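Local coordinates for protein PtLCIB4 H88A mutant (Phaeodactylum tricornutum, PDB 5B5Z) that probably acts as a zinc-dependent beta-type carbonic anhydrase of the LCIB family, interconverting carbon dioxide and bicarbonate, at residues A[50-64]-A[101-115]. Sequence-based numbering, arbitrary orientation.
With ZN (zinc ion), chain C.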
# COMPACT_ATOMS: atom_id res chain seq x y z
N TYR A 50 8.20 -1.64 21.16
CA TYR A 50 6.96 -2.11 21.76
C TYR A 50 5.84 -1.07 21.70
O TYR A 50 4.67 -1.43 21.70
CB TYR A 50 7.18 -2.53 23.22
CG TYR A 50 7.18 -1.42 24.24
CD1 TYR A 50 8.28 -0.59 24.41
CD2 TYR A 50 6.07 -1.20 25.05
CE1 TYR A 50 8.27 0.43 25.34
CE2 TYR A 50 6.05 -0.18 25.99
CZ TYR A 50 7.16 0.63 26.13
OH TYR A 50 7.16 1.64 27.07
N ASN A 51 6.20 0.21 21.60
CA ASN A 51 5.22 1.26 21.78
C ASN A 51 5.11 2.19 20.57
O ASN A 51 4.47 3.24 20.66
CB ASN A 51 5.55 2.08 23.03
CG ASN A 51 6.85 2.85 22.89
OD1 ASN A 51 7.71 2.51 22.07
ND2 ASN A 51 6.99 3.90 23.67
N THR A 52 5.72 1.80 19.46
CA THR A 52 5.67 2.61 18.24
C THR A 52 4.94 1.88 17.14
O THR A 52 5.17 0.69 16.92
CB THR A 52 7.07 2.98 17.73
OG1 THR A 52 7.75 3.75 18.73
CG2 THR A 52 7.00 3.82 16.44
N LEU A 53 4.03 2.58 16.46
CA LEU A 53 3.35 2.05 15.29
C LEU A 53 3.92 2.75 14.07
O LEU A 53 3.86 3.97 13.99
CB LEU A 53 1.85 2.28 15.37
CG LEU A 53 1.07 1.83 14.13
CD1 LEU A 53 1.12 0.32 13.92
CD2 LEU A 53 -0.36 2.29 14.26
N LEU A 54 4.50 1.97 13.17
CA LEU A 54 5.09 2.49 11.94
C LEU A 54 4.01 2.67 10.87
O LEU A 54 3.15 1.79 10.69
CB LEU A 54 6.18 1.55 11.46
CG LEU A 54 6.88 1.93 10.15
CD1 LEU A 54 7.61 3.26 10.30
CD2 LEU A 54 7.82 0.82 9.71
N ALA A 55 4.03 3.80 10.18
CA ALA A 55 3.15 4.00 9.02
C ALA A 55 3.95 4.58 7.88
O ALA A 55 4.89 5.33 8.11
CB ALA A 55 1.97 4.91 9.38
N THR A 56 3.58 4.23 6.65
CA THR A 56 4.26 4.81 5.48
C THR A 56 3.26 5.40 4.49
O THR A 56 2.11 4.96 4.40
CB THR A 56 5.12 3.77 4.73
OG1 THR A 56 4.27 2.81 4.08
CG2 THR A 56 6.09 3.04 5.67
N SER A 57 3.71 6.42 3.77
CA SER A 57 3.00 6.92 2.60
C SER A 57 4.04 7.04 1.48
O SER A 57 4.72 8.07 1.33
CB SER A 57 2.31 8.26 2.88
OG SER A 57 1.49 8.64 1.77
N LEU A 58 4.20 5.95 0.77
CA LEU A 58 5.18 5.82 -0.31
C LEU A 58 4.49 5.28 -1.55
O LEU A 58 3.38 4.75 -1.47
CB LEU A 58 6.33 4.90 0.12
CG LEU A 58 7.09 5.33 1.38
CD1 LEU A 58 8.02 4.21 1.92
CD2 LEU A 58 7.88 6.62 1.13
N CYS A 59 5.14 5.41 -2.71
CA CYS A 59 4.50 4.96 -3.96
C CYS A 59 4.27 3.45 -3.95
O CYS A 59 5.04 2.67 -3.36
CB CYS A 59 5.35 5.36 -5.19
SG CYS A 59 4.53 4.99 -6.77
N SER A 60 3.20 3.05 -4.62
CA SER A 60 2.83 1.65 -4.75
C SER A 60 3.87 0.83 -5.53
O SER A 60 3.89 -0.38 -5.45
CB SER A 60 1.46 1.58 -5.39
OG SER A 60 1.39 2.49 -6.46
N ASP A 61 4.71 1.52 -6.32
CA ASP A 61 5.81 0.89 -7.06
C ASP A 61 6.65 -0.09 -6.19
O ASP A 61 7.00 0.24 -5.05
CB ASP A 61 6.69 2.01 -7.62
CG ASP A 61 7.66 1.56 -8.70
OD1 ASP A 61 8.13 0.39 -8.68
OD2 ASP A 61 7.99 2.42 -9.56
N GLU A 62 6.95 -1.28 -6.72
CA GLU A 62 7.74 -2.27 -5.97
C GLU A 62 9.10 -1.74 -5.53
O GLU A 62 9.65 -2.18 -4.53
CB GLU A 62 7.95 -3.55 -6.80
CG GLU A 62 8.66 -3.35 -8.14
CD GLU A 62 10.19 -3.37 -8.05
OE1 GLU A 62 10.85 -3.04 -9.06
OE2 GLU A 62 10.73 -3.73 -6.98
N VAL A 63 9.66 -0.77 -6.26
CA VAL A 63 11.00 -0.29 -5.92
C VAL A 63 11.05 0.49 -4.60
O VAL A 63 12.13 0.75 -4.08
CB VAL A 63 11.60 0.62 -7.03
CG1 VAL A 63 11.73 -0.17 -8.32
CG2 VAL A 63 10.78 1.89 -7.23
N THR A 64 9.89 0.83 -4.03
CA THR A 64 9.90 1.59 -2.79
C THR A 64 9.92 0.67 -1.57
O THR A 64 10.17 1.12 -0.45
CB THR A 64 8.70 2.57 -2.71
OG1 THR A 64 7.50 1.82 -2.60
CG2 THR A 64 8.63 3.47 -3.95
N ALA A 101 -4.78 2.08 16.25
CA ALA A 101 -3.97 0.89 16.44
C ALA A 101 -2.65 1.19 17.16
O ALA A 101 -1.84 0.28 17.37
CB ALA A 101 -3.70 0.22 15.11
N ILE A 102 -2.41 2.45 17.49
CA ILE A 102 -1.20 2.82 18.22
C ILE A 102 -1.24 2.15 19.60
O ILE A 102 -2.28 2.17 20.26
CB ILE A 102 -1.08 4.36 18.37
CG1 ILE A 102 -0.98 5.01 16.99
CG2 ILE A 102 0.13 4.75 19.22
CD1 ILE A 102 -1.07 6.54 17.04
N PRO A 103 -0.13 1.52 20.00
CA PRO A 103 -0.05 0.91 21.34
C PRO A 103 -0.46 1.90 22.42
O PRO A 103 -0.19 3.10 22.29
CB PRO A 103 1.43 0.55 21.46
CG PRO A 103 1.85 0.26 20.07
CD PRO A 103 1.08 1.24 19.21
N ASP A 104 -1.11 1.40 23.47
CA ASP A 104 -1.58 2.25 24.55
C ASP A 104 -0.43 3.08 25.11
O ASP A 104 0.63 2.54 25.42
CB ASP A 104 -2.23 1.41 25.66
CG ASP A 104 -3.46 0.67 25.20
OD1 ASP A 104 -4.17 1.16 24.28
OD2 ASP A 104 -3.72 -0.43 25.75
N GLY A 105 -0.63 4.39 25.18
CA GLY A 105 0.40 5.30 25.65
C GLY A 105 1.58 5.50 24.72
O GLY A 105 2.56 6.15 25.09
N GLY A 106 1.51 4.94 23.51
CA GLY A 106 2.61 5.00 22.56
C GLY A 106 2.40 6.02 21.46
O GLY A 106 1.53 6.88 21.55
N SER A 107 3.20 5.92 20.41
CA SER A 107 3.18 6.94 19.37
C SER A 107 3.26 6.33 17.99
O SER A 107 3.46 5.12 17.86
CB SER A 107 4.35 7.91 19.56
OG SER A 107 4.19 8.67 20.74
N CYS A 108 3.08 7.17 16.97
CA CYS A 108 3.23 6.75 15.58
C CYS A 108 4.48 7.38 14.96
O CYS A 108 4.90 8.48 15.33
CB CYS A 108 1.99 7.15 14.76
SG CYS A 108 2.16 6.91 12.96
N LEU A 109 5.07 6.66 14.01
CA LEU A 109 6.12 7.21 13.17
C LEU A 109 5.66 7.08 11.73
O LEU A 109 5.47 5.98 11.25
CB LEU A 109 7.43 6.46 13.37
CG LEU A 109 8.50 6.73 12.31
CD1 LEU A 109 8.90 8.21 12.23
CD2 LEU A 109 9.72 5.84 12.57
N LEU A 110 5.45 8.22 11.07
CA LEU A 110 5.06 8.25 9.66
C LEU A 110 6.24 8.60 8.76
O LEU A 110 6.90 9.60 8.96
CB LEU A 110 3.94 9.28 9.44
CG LEU A 110 3.51 9.51 7.99
CD1 LEU A 110 2.79 8.29 7.45
CD2 LEU A 110 2.64 10.74 7.92
N ILE A 111 6.52 7.72 7.80
CA ILE A 111 7.55 7.95 6.77
C ILE A 111 6.85 8.20 5.44
O ILE A 111 6.12 7.34 4.97
CB ILE A 111 8.50 6.73 6.58
CG1 ILE A 111 8.93 6.13 7.92
CG2 ILE A 111 9.70 7.10 5.68
CD1 ILE A 111 9.83 7.03 8.77
N TYR A 112 7.05 9.36 4.83
CA TYR A 112 6.41 9.62 3.54
C TYR A 112 7.38 10.26 2.58
O TYR A 112 8.37 10.85 2.98
CB TYR A 112 5.17 10.53 3.69
CG TYR A 112 5.44 12.00 3.98
CD1 TYR A 112 5.57 12.46 5.29
CD2 TYR A 112 5.50 12.91 2.95
CE1 TYR A 112 5.81 13.82 5.55
CE2 TYR A 112 5.74 14.27 3.19
CZ TYR A 112 5.89 14.71 4.49
OH TYR A 112 6.12 16.06 4.74
N GLY A 113 7.07 10.15 1.30
CA GLY A 113 7.90 10.81 0.32
C GLY A 113 7.54 10.48 -1.09
O GLY A 113 6.84 9.51 -1.39
N SER A 114 8.06 11.32 -1.98
CA SER A 114 8.08 11.00 -3.38
C SER A 114 9.23 10.05 -3.64
O SER A 114 10.01 9.74 -2.76
CB SER A 114 8.26 12.27 -4.20
OG SER A 114 9.51 12.87 -3.85
N HIS A 115 9.35 9.58 -4.87
CA HIS A 115 10.56 8.82 -5.21
C HIS A 115 10.97 9.06 -6.66
O HIS A 115 10.20 9.60 -7.46
CB HIS A 115 10.39 7.31 -4.93
CG HIS A 115 9.55 6.59 -5.94
ND1 HIS A 115 10.03 5.54 -6.69
CD2 HIS A 115 8.26 6.75 -6.30
CE1 HIS A 115 9.06 5.10 -7.49
NE2 HIS A 115 7.97 5.81 -7.26
ZN ZN C . 6.12 5.73 -8.20
O HOH W 1 7.56 7.01 -2.57
O HOH W 2 6.51 4.58 -9.68
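Cys-59, in the loop that follows strand 52-57, and His-115, within strand 107-117, bind the same zinc ion, through SG at 2.3 Å and NE2 at 2.1 Å. Cys-139 and a water, 1.9 Å from the metal, complete the site. That water donates to Asp-61 OD2, which lies in the plane of the imidazole at its edge, the carboxylate standing at 90° to the ring; Arg-129 forms a salt bridge with the same oxygen. Thr-64 CG2 sits over one imidazole face in a CH-pi contact, 3.8 Å from the centroid, while Asn-247 OD1 is hydrogen-bonded to ND1, which would limit the ring's rotation. Asp-61 N donates to Cys-59 SG in a long bond (3.5 Å) that is nearly straight, 173°.

Behind the site, strand 52-57 pairs in parallel with both 79-80 and 107-117 in the mixed central sheet, the connection running through helix 65-75, strand 79-80 and helix 91-99. Seven backbone hydrogen bonds link the two segments from Asn-51 O to Gly-113 N. Beyond the last of these, a water accepts from Cys-59 N and donates to Gly-113 O.

Apolar side chains meet on both faces of the pair. On one, Leu-54 CD1 meets Leu-109 CD2 and Ile-111 CG1, each at 4.0 Å, with Leu-54 and Leu-109 also packed on Phe-71 and Tyr-75 of helix 65-75. On the other, Ala-55 CB touches Leu-110 CD1 and Cys-108 SG; Leu-53, its CG anti to the backbone N (chi1 176°), extends CD2 to Ile-102 CG1 at 3.9 Å and to Ala-101 CB, near Arg-129 of the second subunit.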